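Local coordinates for protein peptide methionine sulfoxide reductase MsrA (Treponema denticola ATCC 35405, PDB 5FA9) that probably repairs oxidised proteins by reducing methionine sulfoxide back to methionine, as a fusion of MsrA and MsrB enzymes that draws on thioredoxin, at residues B[102-105]-B[106-110]. The protein carries 2 engineered substitutions. Numbering follows the deposited sequence.
Sequences SMIK and EINSF
Ser-109 folds its hydroxyl back over the preceding helical turn, and its OG donates a hydrogen bond to Lys-105 O, 2.7 Å away. With OG beside the backbone N and anti to the carbonyl carbon (chi1 -63°), it reaches the carbonyl which Ser-109 N also approaches as donor, at 3.1 Å from Lys-105 O. The hydroxyl lies closer to the carbonyl plane than the amide, which sits well above it. A small serine suits this buried place because the helix itself satisfies its polar group.

Two residues earlier, on another side of the helix, the sheet-facing surface is apolar. Ile-107 lays CG1 and CD1 alongside the Met-103 carbonyl, and CD1 meets Met-103 CB at 4.0 Å, while Ile-107 N bonds Met-103 O (2.8 Å) almost head-on. The unbranched, extended methionine runs on to Ile-5, which Ile-107 also touches, so both cover the sheet. On a more open face, Ile-104 and Asn-108 point the same way side by side, CG2 of Ile-104 3.3 Å from ND2 of Asn-108. Glu-106 turns elsewhere, its OE1 bonded to Gln-66 of helix 65-74.

Here the first turns of the helix in a beta-alpha-beta unit divide their chemistry: apolar side chains pack against strands 2-8 and 95-98, and a doubly gripped carbonyl keeps the serine's polarity within the helix.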
loop_
_atom_site.group_PDB
_atom_site.type_symbol
_atom_site.label_atom_id
_atom_site.label_comp_id
_atom_site.label_asym_id
_atom_site.label_seq_id
_atom_site.Cartn_x
_atom_site.Cartn_y
_atom_site.Cartn_z
ATOM N N SER B 102 -7.463 5.745 -10.560
ATOM C CA SER B 102 -7.167 7.152 -10.310
ATOM C C SER B 102 -5.850 7.569 -10.962
ATOM O O SER B 102 -5.559 8.759 -11.083
ATOM C CB SER B 102 -7.120 7.432 -8.806
ATOM O OG SER B 102 -6.021 6.776 -8.197
ATOM N N MET B 103 -5.060 6.585 -11.381
ATOM C CA MET B 103 -3.752 6.846 -11.970
ATOM C C MET B 103 -3.814 7.031 -13.483
ATOM O O MET B 103 -2.851 7.497 -14.091
ATOM C CB MET B 103 -2.782 5.707 -11.644
ATOM C CG MET B 103 -2.493 5.520 -10.168
ATOM S SD MET B 103 -1.259 4.233 -9.898
ATOM C CE MET B 103 -1.093 4.287 -8.115
ATOM N N ILE B 104 -4.945 6.667 -14.082
ATOM C CA ILE B 104 -5.082 6.638 -15.538
ATOM C C ILE B 104 -4.725 7.965 -16.203
ATOM O O ILE B 104 -3.933 8.000 -17.146
ATOM C CB ILE B 104 -6.515 6.248 -15.957
ATOM C CG1 ILE B 104 -6.867 4.860 -15.424
ATOM C CG2 ILE B 104 -6.653 6.271 -17.471
ATOM C CD1 ILE B 104 -8.268 4.408 -15.776
ATOM N N LYS B 105 -5.299 9.055 -15.707
ATOM C CA LYS B 105 -5.065 10.363 -16.308
ATOM C C LYS B 105 -3.641 10.851 -16.053
ATOM O O LYS B 105 -3.076 11.581 -16.866
ATOM C CB LYS B 105 -6.082 11.379 -15.788
ATOM C CG LYS B 105 -6.797 12.134 -16.899
ATOM C CD LYS B 105 -8.304 12.127 -16.701
ATOM C CE LYS B 105 -9.025 12.489 -17.993
ATOM N NZ LYS B 105 -10.387 11.888 -18.060
ATOM N N GLU B 106 -3.065 10.446 -14.926
ATOM C CA GLU B 106 -1.680 10.787 -14.620
ATOM C C GLU B 106 -0.723 10.051 -15.553
ATOM O O GLU B 106 0.225 10.640 -16.075
ATOM C CB GLU B 106 -1.346 10.461 -13.163
ATOM C CG GLU B 106 -2.021 11.369 -12.146
ATOM C CD GLU B 106 -1.649 11.017 -10.718
ATOM O OE1 GLU B 106 -0.445 11.067 -10.386
ATOM O OE2 GLU B 106 -2.559 10.693 -9.926
ATOM N N ILE B 107 -0.977 8.763 -15.756
ATOM C CA ILE B 107 -0.150 7.944 -16.637
ATOM C C ILE B 107 -0.231 8.430 -18.082
ATOM O O ILE B 107 0.792 8.589 -18.748
ATOM C CB ILE B 107 -0.558 6.460 -16.577
ATOM C CG1 ILE B 107 -0.349 5.907 -15.166
ATOM C CG2 ILE B 107 0.242 5.645 -17.581
ATOM C CD1 ILE B 107 -0.886 4.504 -14.975
ATOM N N ASN B 108 -1.449 8.668 -18.560
ATOM C CA ASN B 108 -1.657 9.135 -19.928
ATOM C C ASN B 108 -1.008 10.490 -20.187
ATOM O O ASN B 108 -0.403 10.703 -21.238
ATOM C CB ASN B 108 -3.151 9.213 -20.247
ATOM C CG ASN B 108 -3.797 7.847 -20.356
ATOM O OD1 ASN B 108 -3.156 6.874 -20.753
ATOM N ND2 ASN B 108 -5.075 7.768 -20.009
ATOM N N SER B 109 -1.135 11.399 -19.226
ATOM C CA SER B 109 -0.547 12.729 -19.343
ATOM C C SER B 109 0.974 12.673 -19.425
ATOM O O SER B 109 1.592 13.448 -20.155
ATOM C CB SER B 109 -0.969 13.607 -18.164
ATOM O OG SER B 109 -2.372 13.801 -18.147
ATOM N N PHE B 110 1.574 11.752 -18.677
ATOM C CA PHE B 110 3.027 11.640 -18.640
ATOM C C PHE B 110 3.571 11.062 -19.944
ATOM O O PHE B 110 4.644 11.451 -20.402
ATOM C CB PHE B 110 3.475 10.782 -17.454
ATOM C CG PHE B 110 4.908 11.000 -17.058
ATOM C CD1 PHE B 110 5.926 10.269 -17.651
ATOM C CD2 PHE B 110 5.238 11.941 -16.097
ATOM C CE1 PHE B 110 7.246 10.471 -17.289
ATOM C CE2 PHE B 110 6.555 12.149 -15.730
ATOM C CZ PHE B 110 7.561 11.413 -16.327
#